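Local atomic coordinates of DUF2442 domain-containing protein (PDB entry 3K8R), a protein that is of unknown function but belongs to the DUF2442 family and assembles as two subunits whose beta sheets join across the interface. Residues Glu24-Lys29 and Asp42-Cys47; Ala30-Ser35 and Gln66-Glu71; Cys47-Pro52 and Leu88-Leu93; Ala37-Asp42 and Phe51-Ala56. All coordinates share one frame; numbering follows the deposited sequence.

Contact 1: Glu24-Lys29 and Asp42-Cys47; sequences EPRAAK and DLENGC. With EDO (1,2-ethanediol), chain C.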
loop_
_atom_site.group_PDB
_atom_site.type_symbol
_atom_site.label_atom_id
_atom_site.label_comp_id
_atom_site.label_asym_id
_atom_site.label_seq_id
_atom_site.Cartn_x
_atom_site.Cartn_y
_atom_site.Cartn_z
ATOM N N GLU A 24 -7.440 -9.767 -6.278
ATOM C CA GLU A 24 -7.305 -9.323 -4.860
ATOM C C GLU A 24 -5.828 -9.393 -4.410
ATOM O O GLU A 24 -5.065 -10.173 -4.980
ATOM C CB GLU A 24 -8.166 -10.236 -3.977
ATOM C CG GLU A 24 -8.477 -9.703 -2.562
ATOM C CD GLU A 24 -9.477 -8.545 -2.551
ATOM O OE1 GLU A 24 -10.217 -8.382 -3.555
ATOM O OE2 GLU A 24 -9.539 -7.823 -1.523
ATOM N N PRO A 25 -5.410 -8.551 -3.425
ATOM C CA PRO A 25 -4.055 -8.625 -2.849
ATOM C C PRO A 25 -4.065 -9.394 -1.521
ATOM O O PRO A 25 -5.056 -9.350 -0.784
ATOM C CB PRO A 25 -3.707 -7.160 -2.603
ATOM C CG PRO A 25 -4.991 -6.557 -2.220
ATOM C CD PRO A 25 -6.064 -7.288 -3.026
ATOM N N ARG A 26 -2.962 -10.064 -1.201
ATOM C CA ARG A 26 -2.909 -10.903 -0.014
ATOM C C ARG A 26 -1.518 -10.826 0.635
ATOM O O ARG A 26 -0.501 -10.892 -0.055
ATOM C CB ARG A 26 -3.278 -12.338 -0.446
ATOM C CG ARG A 26 -4.038 -13.147 0.602
ATOM C CD ARG A 26 -4.975 -14.239 0.010
ATOM N NE ARG A 26 -4.369 -15.554 -0.230
ATOM C CZ ARG A 26 -3.742 -15.938 -1.343
ATOM N NH1 ARG A 26 -3.570 -15.101 -2.364
ATOM N NH2 ARG A 26 -3.251 -17.176 -1.424
ATOM N N ALA A 27 -1.477 -10.682 1.959
ATOM C CA ALA A 27 -0.203 -10.563 2.684
ATOM C C ALA A 27 0.617 -11.849 2.688
ATOM O O ALA A 27 0.158 -12.863 3.199
ATOM C CB ALA A 27 -0.448 -10.127 4.114
ATOM N N ALA A 28 1.825 -11.790 2.128
ATOM C CA ALA A 28 2.755 -12.923 2.130
ATOM C C ALA A 28 3.703 -12.829 3.346
ATOM O O ALA A 28 4.045 -13.828 3.960
ATOM C CB ALA A 28 3.540 -12.955 0.839
ATOM N N LYS A 29 4.120 -11.615 3.686
ATOM C CA LYS A 29 4.981 -11.366 4.833
ATOM C C LYS A 29 4.598 -10.037 5.451
ATOM O O LYS A 29 4.141 -9.140 4.746
ATOM C CB LYS A 29 6.439 -11.284 4.394
ATOM C CG LYS A 29 7.057 -12.580 3.893
ATOM C CD LYS A 29 8.503 -12.332 3.483
ATOM C CE LYS A 29 9.200 -13.590 3.002
ATOM N NZ LYS A 29 10.575 -13.296 2.506
ATOM N N ASP A 42 4.545 -7.335 2.536
ATOM C CA ASP A 42 4.906 -7.818 1.210
ATOM C C ASP A 42 3.724 -8.582 0.638
ATOM O O ASP A 42 3.402 -9.685 1.091
ATOM C CB ASP A 42 6.115 -8.749 1.286
ATOM C CG ASP A 42 7.338 -8.068 1.832
ATOM O OD1 ASP A 42 7.733 -7.034 1.257
ATOM O OD2 ASP A 42 7.909 -8.575 2.822
ATOM N N LEU A 43 3.068 -7.988 -0.349
ATOM C CA LEU A 43 1.914 -8.621 -0.972
ATOM C C LEU A 43 2.354 -9.757 -1.888
ATOM O O LEU A 43 3.398 -9.691 -2.547
ATOM C CB LEU A 43 1.069 -7.598 -1.733
ATOM C CG LEU A 43 0.489 -6.503 -0.842
ATOM C CD1 LEU A 43 -0.225 -5.512 -1.698
ATOM C CD2 LEU A 43 -0.440 -7.073 0.227
ATOM N N GLU A 44 1.511 -10.782 -1.933
ATOM C CA GLU A 44 1.776 -12.007 -2.675
ATOM C C GLU A 44 1.842 -11.778 -4.181
ATOM O O GLU A 44 2.444 -12.567 -4.905
ATOM C CB GLU A 44 0.703 -13.036 -2.325
ATOM C CG GLU A 44 1.234 -14.452 -2.188
ATOM C CD GLU A 44 0.334 -15.306 -1.298
ATOM O OE1 GLU A 44 -0.899 -15.317 -1.542
ATOM O OE2 GLU A 44 0.862 -15.955 -0.355
ATOM N N ASN A 45 1.233 -10.690 -4.643
ATOM C CA ASN A 45 1.272 -10.308 -6.048
ATOM C C ASN A 45 2.524 -9.492 -6.421
ATOM O O ASN A 45 2.578 -8.914 -7.505
ATOM C CB ASN A 45 0.020 -9.497 -6.394
ATOM C CG ASN A 45 -0.038 -8.172 -5.665
ATOM O OD1 ASN A 45 0.986 -7.649 -5.225
ATOM N ND2 ASN A 45 -1.238 -7.622 -5.526
ATOM N N GLY A 46 3.506 -9.415 -5.523
ATOM C CA GLY A 46 4.735 -8.670 -5.783
ATOM C C GLY A 46 4.786 -7.234 -5.265
ATOM O O GLY A 46 5.866 -6.655 -5.188
ATOM N N CYS A 47 3.647 -6.637 -4.913
ATOM C CA CYS A 47 3.641 -5.248 -4.424
ATOM C C CYS A 47 3.955 -5.172 -2.939
ATOM O O CYS A 47 4.121 -6.217 -2.286
ATOM C CB CYS A 47 2.297 -4.595 -4.686
ATOM S SG CYS A 47 1.910 -4.536 -6.400
HETATM C C1 EDO C . 10.338 -3.727 1.359
HETATM O O1 EDO C . 11.330 -2.747 1.697
HETATM C C2 EDO C . 10.925 -5.126 1.534
HETATM O O2 EDO C . 10.024 -5.925 2.310
#
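The guanidinium of R26 carries the carboxylate of E44 over one face: E44 CD stands 3.7 Å above the guanidinium plane, offset toward its rim, and the two planes are 68° apart. The acid therefore comes from above the plane and does not dock on the edge in the two-pronged manner. E44 OE1 makes the salt bridge, 2.8 Å from R26 NH1. A bend at chi3 (88°) turns the end of R26 so that this face meets the acid, while E44 reaches across to it from the start of the turn with its chain extended beyond CG. The backbones of the same two residues also meet, E44 N giving a hydrogen bond of 2.8 Å to R26 O. Further along, A28 and K29 both face D42, a classic beta bulge: D42 O accepts from A28 N at 2.8 Å and weakly from K29 N at 3.3 Å, and D42 N returns a bond to K29 O at 2.9 Å. From the last strand residue, L43, a type I turn runs to G46, and N45 OD1 accepts from C47 N at 2.9 Å in an Asx turn. P25 CB rests on L43 CD1 at 4.0 Å, beside the amide of N45; L43 also packs on helix 90-94, and P25 on A95 of the second subunit. D42 OD1 holds an ethanediol molecule. Backbone bonds thus hold this end of the hairpin, with the R26-E44 pair added at a surface where solvent would probably weaken its pull.

Contact 2: Ala30-Ser35 and Gln66-Glu71; sequences ARYDRS and QLCAVE. With EDO (1,2-ethanediol), chain C.
The junction where helix 64-67 and the type I turn from L67 to V70 pack on strand 27-33, an outer strand of the three-stranded sheet 27-33, 38-43, 48-51, centres on L67 lying over the Y32 ring. L67 CB sits 3.8 Å from the centroid of the Y32 ring and 15° off its normal, a CH-pi contact over the face. L67 CD1 continues across the same ring to the phenol end, 3.5 Å from Y32 CE1. With CG anti to the backbone N (chi1 -180°), the ring of Y32 is carried against L67, whose side chain crosses it at a slant, and its hydroxyl finds a partner in R54 NH1. C68 SG approaches the ring obliquely, 4.1 Å from Y32 CD2, as a cysteine sulfur-aromatic contact. The same sulfur lies at the guanidinium edge of R34, in its plane and 3.8 Å from R34 NH2, though the salt bridge of that arginine goes to D65. The chain then leads through the turn into strand 71-73 of the second antiparallel sheet, so the contact lies at the passage from one sheet to the other. Here V70 packs against the strand with both methyls, CG1 on the backbone 3.7 Å from A30 O and CG2 on A30 CB at 4.1 Å. A30 also touches L79 and V70 touches W81, both of strand 78-81. R31 points away from the turn and extends across to strand 38-43, over I40, where R31 NH1 donates to O2 of an ethanediol molecule at 2.8 Å, the diol lying at the guanidinium edge.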
loop_
_atom_site.group_PDB
_atom_site.type_symbol
_atom_site.label_atom_id
_atom_site.label_comp_id
_atom_site.label_asym_id
_atom_site.label_seq_id
_atom_site.Cartn_x
_atom_site.Cartn_y
_atom_site.Cartn_z
ATOM N N ALA A 30 4.804 -9.907 6.761
ATOM C CA ALA A 30 4.509 -8.671 7.508
ATOM C C ALA A 30 5.528 -8.443 8.629
ATOM O O ALA A 30 5.878 -9.368 9.351
ATOM C CB ALA A 30 3.129 -8.744 8.091
ATOM N N ARG A 31 6.000 -7.213 8.788
ATOM C CA ARG A 31 6.957 -6.916 9.854
ATOM C C ARG A 31 6.911 -5.460 10.291
ATOM O O ARG A 31 6.479 -4.584 9.538
ATOM C CB ARG A 31 8.376 -7.245 9.393
ATOM C CG ARG A 31 8.953 -6.292 8.363
ATOM C CD ARG A 31 10.328 -6.741 7.896
ATOM N NE ARG A 31 11.019 -5.723 7.090
ATOM C CZ ARG A 31 10.816 -5.496 5.794
ATOM N NH1 ARG A 31 9.904 -6.185 5.112
ATOM N NH2 ARG A 31 11.516 -4.552 5.171
ATOM N N TYR A 32 7.350 -5.204 11.515
ATOM C CA TYR A 32 7.431 -3.840 11.982
ATOM C C TYR A 32 8.864 -3.371 11.752
ATOM O O TYR A 32 9.822 -4.063 12.088
ATOM C CB TYR A 32 7.056 -3.724 13.451
ATOM C CG TYR A 32 7.119 -2.302 13.981
ATOM C CD1 TYR A 32 6.173 -1.352 13.604
ATOM C CD2 TYR A 32 8.109 -1.916 14.870
ATOM C CE1 TYR A 32 6.233 -0.059 14.089
ATOM C CE2 TYR A 32 8.168 -0.629 15.361
ATOM C CZ TYR A 32 7.228 0.290 14.969
ATOM O OH TYR A 32 7.295 1.564 15.468
ATOM N N ASP A 33 8.999 -2.210 11.134
ATOM C CA ASP A 33 10.286 -1.622 10.878
ATOM C C ASP A 33 10.405 -0.502 11.913
ATOM O O ASP A 33 9.660 0.477 11.873
ATOM C CB ASP A 33 10.327 -1.096 9.443
ATOM C CG ASP A 33 11.602 -0.388 9.118
ATOM O OD1 ASP A 33 12.686 -0.932 9.383
ATOM O OD2 ASP A 33 11.524 0.726 8.577
ATOM N N ARG A 34 11.316 -0.663 12.864
ATOM C CA ARG A 34 11.507 0.341 13.900
ATOM C C ARG A 34 12.017 1.645 13.321
ATOM O O ARG A 34 11.595 2.724 13.752
ATOM C CB ARG A 34 12.501 -0.145 14.945
ATOM C CG ARG A 34 12.064 -1.396 15.611
ATOM C CD ARG A 34 12.850 -1.693 16.850
ATOM N NE ARG A 34 12.238 -2.835 17.501
ATOM C CZ ARG A 34 12.526 -3.272 18.715
ATOM N NH1 ARG A 34 13.451 -2.669 19.445
ATOM N NH2 ARG A 34 11.881 -4.326 19.198
ATOM N N SER A 35 12.926 1.539 12.353
ATOM C CA SER A 35 13.517 2.709 11.714
ATOM C C SER A 35 12.458 3.694 11.221
ATOM O O SER A 35 12.493 4.870 11.583
ATOM C CB SER A 35 14.398 2.287 10.543
ATOM O OG SER A 35 14.988 3.423 9.926
ATOM N N GLN A 66 6.140 -4.592 21.185
ATOM C CA GLN A 66 4.831 -5.200 20.970
ATOM C C GLN A 66 4.398 -5.218 19.514
ATOM O O GLN A 66 3.714 -6.137 19.091
ATOM C CB GLN A 66 3.773 -4.494 21.807
ATOM C CG GLN A 66 4.004 -4.706 23.277
ATOM C CD GLN A 66 2.963 -4.063 24.134
ATOM O OE1 GLN A 66 2.485 -2.965 23.846
ATOM N NE2 GLN A 66 2.609 -4.739 25.219
ATOM N N LEU A 67 4.793 -4.209 18.748
ATOM C CA LEU A 67 4.392 -4.123 17.342
ATOM C C LEU A 67 5.025 -5.212 16.477
ATOM O O LEU A 67 4.409 -5.676 15.524
ATOM C CB LEU A 67 4.667 -2.720 16.783
ATOM C CG LEU A 67 3.707 -1.648 17.315
ATOM C CD1 LEU A 67 4.200 -0.270 16.955
ATOM C CD2 LEU A 67 2.289 -1.870 16.789
ATOM N N CYS A 68 6.229 -5.644 16.835
ATOM C CA CYS A 68 6.928 -6.711 16.113
ATOM C C CYS A 68 6.238 -8.057 16.117
ATOM O O CYS A 68 6.561 -8.903 15.301
ATOM C CB CYS A 68 8.297 -6.922 16.723
ATOM S SG CYS A 68 9.256 -5.446 16.636
ATOM N N ALA A 69 5.296 -8.262 17.026
ATOM C CA ALA A 69 4.588 -9.535 17.113
ATOM C C ALA A 69 3.616 -9.781 15.957
ATOM O O ALA A 69 2.953 -10.820 15.936
ATOM C CB ALA A 69 3.850 -9.642 18.458
ATOM N N VAL A 70 3.536 -8.856 14.999
ATOM C CA VAL A 70 2.583 -8.981 13.907
ATOM C C VAL A 70 2.701 -10.327 13.228
ATOM O O VAL A 70 3.803 -10.826 13.027
ATOM C CB VAL A 70 2.741 -7.880 12.863
ATOM C CG1 VAL A 70 4.133 -7.926 12.243
ATOM C CG2 VAL A 70 1.641 -8.007 11.797
ATOM N N GLU A 71 1.535 -10.902 12.925
ATOM C CA GLU A 71 1.373 -12.206 12.266
ATOM C C GLU A 71 0.313 -12.105 11.171
ATOM O O GLU A 71 -0.577 -11.261 11.241
ATOM C CB GLU A 71 0.873 -13.256 13.260
ATOM C CG GLU A 71 1.885 -13.812 14.223
ATOM C CD GLU A 71 1.277 -14.883 15.119
ATOM O OE1 GLU A 71 0.400 -14.576 15.959
ATOM O OE2 GLU A 71 1.689 -16.048 14.989
HETATM C C1 EDO C . 10.338 -3.727 1.359
HETATM O O1 EDO C . 11.330 -2.747 1.697
HETATM C C2 EDO C . 10.925 -5.126 1.534
HETATM O O2 EDO C . 10.024 -5.925 2.310
#

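Contact 3: Cys47-Pro52 and Leu88-Leu93; sequences CTFAFP and LSLPGL. With EDO (1,2-ethanediol), chain D.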
loop_
_atom_site.group_PDB
_atom_site.type_symbol
_atom_site.label_atom_id
_atom_site.label_comp_id
_atom_site.label_asym_id
_atom_site.label_seq_id
_atom_site.Cartn_x
_atom_site.Cartn_y
_atom_site.Cartn_z
ATOM N N CYS A 47 3.647 -6.637 -4.913
ATOM C CA CYS A 47 3.641 -5.248 -4.424
ATOM C C CYS A 47 3.955 -5.172 -2.939
ATOM O O CYS A 47 4.121 -6.217 -2.286
ATOM C CB CYS A 47 2.297 -4.595 -4.686
ATOM S SG CYS A 47 1.910 -4.536 -6.400
ATOM N N THR A 48 4.041 -3.936 -2.423
ATOM C CA THR A 48 4.352 -3.666 -1.014
ATOM C C THR A 48 3.463 -2.566 -0.453
ATOM O O THR A 48 3.268 -1.528 -1.096
ATOM C CB THR A 48 5.803 -3.198 -0.845
ATOM O OG1 THR A 48 6.669 -4.019 -1.625
ATOM C CG2 THR A 48 6.232 -3.255 0.606
ATOM N N PHE A 49 2.932 -2.791 0.746
ATOM C CA PHE A 49 2.092 -1.806 1.429
ATOM C C PHE A 49 2.664 -1.524 2.813
ATOM O O PHE A 49 2.992 -2.450 3.545
ATOM C CB PHE A 49 0.652 -2.312 1.537
ATOM C CG PHE A 49 -0.268 -1.403 2.315
ATOM C CD1 PHE A 49 -0.706 -0.201 1.769
ATOM C CD2 PHE A 49 -0.724 -1.768 3.568
ATOM C CE1 PHE A 49 -1.557 0.631 2.470
ATOM C CE2 PHE A 49 -1.577 -0.943 4.274
ATOM C CZ PHE A 49 -1.993 0.265 3.719
ATOM N N ALA A 50 2.804 -0.247 3.156
ATOM C CA ALA A 50 3.322 0.144 4.469
ATOM C C ALA A 50 2.321 1.071 5.127
ATOM O O ALA A 50 1.832 1.997 4.477
ATOM C CB ALA A 50 4.674 0.839 4.338
ATOM N N PHE A 51 2.005 0.817 6.396
ATOM C CA PHE A 51 1.105 1.688 7.161
ATOM C C PHE A 51 1.674 1.912 8.550
ATOM O O PHE A 51 2.304 1.008 9.110
ATOM C CB PHE A 51 -0.282 1.083 7.275
ATOM C CG PHE A 51 -0.334 -0.180 8.096
ATOM C CD1 PHE A 51 -0.011 -1.407 7.535
ATOM C CD2 PHE A 51 -0.735 -0.145 9.428
ATOM C CE1 PHE A 51 -0.065 -2.588 8.294
ATOM C CE2 PHE A 51 -0.795 -1.320 10.198
ATOM C CZ PHE A 51 -0.461 -2.543 9.629
ATOM N N PRO A 52 1.511 3.128 9.093
ATOM C CA PRO A 52 1.944 3.376 10.465
ATOM C C PRO A 52 0.903 2.775 11.396
ATOM O O PRO A 52 -0.206 3.293 11.470
ATOM C CB PRO A 52 1.949 4.896 10.568
ATOM C CG PRO A 52 1.028 5.349 9.515
ATOM C CD PRO A 52 1.161 4.376 8.400
ATOM N N LEU A 88 -6.564 -6.637 12.359
ATOM C CA LEU A 88 -6.803 -5.582 11.394
ATOM C C LEU A 88 -7.018 -6.242 10.050
ATOM O O LEU A 88 -6.505 -7.336 9.804
ATOM C CB LEU A 88 -5.605 -4.627 11.322
ATOM C CG LEU A 88 -5.140 -3.962 12.626
ATOM C CD1 LEU A 88 -3.829 -3.214 12.400
ATOM C CD2 LEU A 88 -6.202 -3.035 13.217
ATOM N N SER A 89 -7.784 -5.573 9.190
ATOM C CA SER A 89 -8.067 -6.052 7.839
ATOM C C SER A 89 -7.082 -5.420 6.889
ATOM O O SER A 89 -6.919 -4.216 6.925
ATOM C CB SER A 89 -9.475 -5.631 7.434
ATOM O OG SER A 89 -9.673 -5.809 6.050
ATOM N N LEU A 90 -6.417 -6.207 6.049
ATOM C CA LEU A 90 -5.463 -5.639 5.071
ATOM C C LEU A 90 -6.212 -4.810 4.021
ATOM O O LEU A 90 -5.848 -3.654 3.759
ATOM C CB LEU A 90 -4.615 -6.733 4.408
ATOM C CG LEU A 90 -3.657 -6.362 3.274
ATOM C CD1 LEU A 90 -2.628 -5.302 3.704
ATOM C CD2 LEU A 90 -2.967 -7.629 2.788
ATOM N N PRO A 91 -7.275 -5.386 3.427
ATOM C CA PRO A 91 -8.012 -4.587 2.451
ATOM C C PRO A 91 -8.541 -3.293 3.058
ATOM O O PRO A 91 -8.518 -2.256 2.389
ATOM C CB PRO A 91 -9.161 -5.507 2.033
ATOM C CG PRO A 91 -8.680 -6.886 2.327
ATOM C CD PRO A 91 -7.797 -6.765 3.521
ATOM N N GLY A 92 -9.007 -3.362 4.306
ATOM C CA GLY A 92 -9.511 -2.188 5.015
ATOM C C GLY A 92 -8.420 -1.143 5.143
ATOM O O GLY A 92 -8.619 0.022 4.803
ATOM N N LEU A 93 -7.252 -1.574 5.608
ATOM C CA LEU A 93 -6.107 -0.683 5.770
ATOM C C LEU A 93 -5.706 -0.074 4.427
ATOM O O LEU A 93 -5.370 1.100 4.347
ATOM C CB LEU A 93 -4.913 -1.423 6.399
ATOM C CG LEU A 93 -5.009 -1.832 7.877
ATOM C CD1 LEU A 93 -3.772 -2.611 8.296
ATOM C CD2 LEU A 93 -5.183 -0.628 8.775
HETATM C C1 EDO D . -10.361 -3.253 10.332
HETATM O O1 EDO D . -8.929 -3.329 10.370
HETATM C C2 EDO D . -10.818 -2.105 9.429
HETATM O O2 EDO D . -9.708 -1.523 8.721
#
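L93 carries much of this buried contact and meets both F49 and F51. Its CB comes first, 4.0 Å from F49 CE2, on a phenylalanine that crosses the leucine at about a right angle. From there CG lies anti to the carbonyl carbon (chi1 -70°), which carries the branch over to the other aromatic. At the tip, L93 CD1 stands over the centre of the F51 ring, 3.6 Å from its centroid and 14° off the normal, a CH-pi contact in which the methyl group lies slightly nearer the CZ end. The backbone of L93 takes part too: its carbonyl O lies 3.5 Å from F49 CZ, obliquely to the ring. The two phenylalanines, two residues apart on strand 48-51, project from the same side of it and divide the remaining leucines between them. L90 CD1 slides past F49 to reach its CD2 at 4.0 Å, whereas L88 CD1 comes obliquely to F51 CE2 at 4.2 Å. Apart from that carbonyl, the segments meet by apolar packing of side chains. The start of the helix is set by S89, the N-cap, whose OG accepts from G92 N at 3.1 Å; S89 N in turn donates to an ethanediol molecule. Strand 86-89 and helix 90-94 are thus laid against one face of strand 48-51, with L79 of strand 78-81 touching both F51 and L93, while T48 and A50 pair antiparallel with a strand of the second subunit and carry the sheet across the interface.

Contact 4: Ala37-Asp42 and Phe51-Ala56; sequences ARVIVD and FPPRLA. With EDO (1,2-ethanediol), chain C.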
loop_
_atom_site.group_PDB
_atom_site.type_symbol
_atom_site.label_atom_id
_atom_site.label_comp_id
_atom_site.label_asym_id
_atom_site.label_seq_id
_atom_site.Cartn_x
_atom_site.Cartn_y
_atom_site.Cartn_z
ATOM N N ALA A 37 9.123 3.287 11.756
ATOM C CA ALA A 37 7.920 3.163 12.573
ATOM C C ALA A 37 6.717 2.683 11.774
ATOM O O ALA A 37 5.590 3.062 12.096
ATOM C CB ALA A 37 7.593 4.482 13.244
ATOM N N ARG A 38 6.945 1.862 10.744
ATOM C CA ARG A 38 5.847 1.333 9.916
ATOM C C ARG A 38 5.804 -0.189 9.935
ATOM O O ARG A 38 6.791 -0.861 10.257
ATOM C CB ARG A 38 6.020 1.737 8.448
ATOM C CG ARG A 38 6.156 3.216 8.163
ATOM C CD ARG A 38 4.872 3.990 8.418
ATOM N NE ARG A 38 5.053 5.443 8.221
ATOM C CZ ARG A 38 5.310 6.350 9.182
ATOM N NH1 ARG A 38 5.416 6.005 10.465
ATOM N NH2 ARG A 38 5.451 7.634 8.857
ATOM N N VAL A 39 4.649 -0.730 9.568
ATOM C CA VAL A 39 4.501 -2.164 9.398
ATOM C C VAL A 39 4.603 -2.380 7.894
ATOM O O VAL A 39 3.742 -1.911 7.160
ATOM C CB VAL A 39 3.145 -2.662 9.892
ATOM C CG1 VAL A 39 2.990 -4.162 9.622
ATOM C CG2 VAL A 39 2.975 -2.347 11.370
ATOM N N ILE A 40 5.671 -3.032 7.426
ATOM C CA ILE A 40 5.848 -3.296 5.985
ATOM C C ILE A 40 5.233 -4.650 5.612
ATOM O O ILE A 40 5.580 -5.684 6.211
ATOM C CB ILE A 40 7.329 -3.267 5.559
ATOM C CG1 ILE A 40 7.956 -1.925 5.932
ATOM C CG2 ILE A 40 7.453 -3.484 4.065
ATOM C CD1 ILE A 40 9.410 -1.824 5.595
ATOM N N VAL A 41 4.327 -4.626 4.627
ATOM C CA VAL A 41 3.607 -5.813 4.170
ATOM C C VAL A 41 3.956 -6.158 2.725
ATOM O O VAL A 41 3.688 -5.378 1.808
ATOM C CB VAL A 41 2.077 -5.620 4.232
ATOM C CG1 VAL A 41 1.377 -6.933 3.910
ATOM C CG2 VAL A 41 1.651 -5.111 5.597
ATOM N N ASP A 42 4.545 -7.335 2.536
ATOM C CA ASP A 42 4.906 -7.818 1.210
ATOM C C ASP A 42 3.724 -8.582 0.638
ATOM O O ASP A 42 3.402 -9.685 1.091
ATOM C CB ASP A 42 6.115 -8.749 1.286
ATOM C CG ASP A 42 7.338 -8.068 1.832
ATOM O OD1 ASP A 42 7.733 -7.034 1.257
ATOM O OD2 ASP A 42 7.909 -8.575 2.822
ATOM N N PHE A 51 2.005 0.817 6.396
ATOM C CA PHE A 51 1.105 1.688 7.161
ATOM C C PHE A 51 1.674 1.912 8.550
ATOM O O PHE A 51 2.304 1.008 9.110
ATOM C CB PHE A 51 -0.282 1.083 7.275
ATOM C CG PHE A 51 -0.334 -0.180 8.096
ATOM C CD1 PHE A 51 -0.011 -1.407 7.535
ATOM C CD2 PHE A 51 -0.735 -0.145 9.428
ATOM C CE1 PHE A 51 -0.065 -2.588 8.294
ATOM C CE2 PHE A 51 -0.795 -1.320 10.198
ATOM C CZ PHE A 51 -0.461 -2.543 9.629
ATOM N N PRO A 52 1.511 3.128 9.093
ATOM C CA PRO A 52 1.944 3.376 10.465
ATOM C C PRO A 52 0.903 2.775 11.396
ATOM O O PRO A 52 -0.206 3.293 11.470
ATOM C CB PRO A 52 1.949 4.896 10.568
ATOM C CG PRO A 52 1.028 5.349 9.515
ATOM C CD PRO A 52 1.161 4.376 8.400
ATOM N N PRO A 53 1.260 1.698 12.111
ATOM C CA PRO A 53 0.317 0.957 12.947
ATOM C C PRO A 53 -0.327 1.729 14.109
ATOM O O PRO A 53 -1.428 1.360 14.528
ATOM C CB PRO A 53 1.162 -0.201 13.478
ATOM C CG PRO A 53 2.527 0.365 13.554
ATOM C CD PRO A 53 2.655 1.318 12.402
ATOM N N ARG A 54 0.318 2.778 14.625
ATOM C CA ARG A 54 -0.283 3.551 15.733
ATOM C C ARG A 54 -1.487 4.385 15.311
ATOM O O ARG A 54 -2.119 4.997 16.159
ATOM C CB ARG A 54 0.752 4.402 16.472
ATOM C CG ARG A 54 1.759 3.544 17.207
ATOM C CD ARG A 54 2.713 4.330 18.070
ATOM N NE ARG A 54 3.599 3.420 18.800
ATOM C CZ ARG A 54 4.801 3.020 18.397
ATOM N NH1 ARG A 54 5.315 3.456 17.260
ATOM N NH2 ARG A 54 5.501 2.177 19.145
ATOM N N LEU A 55 -1.791 4.416 14.013
ATOM C CA LEU A 55 -3.005 5.057 13.511
ATOM C C LEU A 55 -4.167 4.053 13.494
ATOM O O LEU A 55 -5.311 4.438 13.254
ATOM C CB LEU A 55 -2.810 5.607 12.091
ATOM C CG LEU A 55 -1.841 6.777 11.866
ATOM C CD1 LEU A 55 -1.890 7.206 10.399
ATOM C CD2 LEU A 55 -2.159 7.956 12.777
ATOM N N ALA A 56 -3.862 2.774 13.753
ATOM C CA ALA A 56 -4.849 1.689 13.713
ATOM C C ALA A 56 -5.479 1.455 15.061
ATOM O O ALA A 56 -4.818 1.533 16.099
ATOM C CB ALA A 56 -4.212 0.396 13.230
HETATM C C1 EDO C . 10.338 -3.727 1.359
HETATM O O1 EDO C . 11.330 -2.747 1.697
HETATM C C2 EDO C . 10.925 -5.126 1.534
HETATM O O2 EDO C . 10.024 -5.925 2.310
#
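F51 holds CG between its backbone N and carbonyl carbon (chi1 66°), which swings the ring toward V39; cross-strand pairing of the two residues puts both side chains on one face of the sheet, lying alongside one another. V39 CB comes over the F51 ring, offset toward its rim, 3.9 Å from the centroid. V39 CG2 also reaches P53 CG, 3.5 Å away. V41 CG2 touches the same ring at its edge, 4.1 Å from F51 CE1. The backbones form an antiparallel hydrogen-bonded pair: V39 N donates almost straight (179°) to F51 O at 3.0 Å, and F51 N returns a weak bond to V39 O. R38, bent at chi2, folds back over P52, whose ring lies on one face of the guanidinium; P52 CB is 3.6 Å from R38 NH1. The V39-F51 pair lies at the open end of the hairpin of strands 38-43 and 48-51, away from its turn and just before the 3-10 turn 53-55. P53 and R54 pack on L67 of helix 64-67, and R54 salt-bridges to D64, while on the other side of strand 38-43 A37 and R38 both face D33 of strand 27-33 in a G1 beta bulge.

How the contacts relate
Contacts 1, 2 and 4 all involve the antiparallel sheet 27-33, 38-43, 48-51, and contact 3 lays strand 86-89 and helix 90-94 on its third strand. Contacts 1 and 2 share strand 27-33 but their centres are about 17 Å apart; contacts 3 and 4, about 7 Å apart, share F51 and P52. Along the chain contact 4 is nested inside the loop closed by contact 2, the segments of contact 1 alternate with those of contacts 2 and 4, and contact 3 opens at C47, where contact 1 ends. Contacts 1, 3 and 4 also touch the second subunit; edge strand 48-51 faces the interior through F49 and F51 and that subunit through T48 and A50.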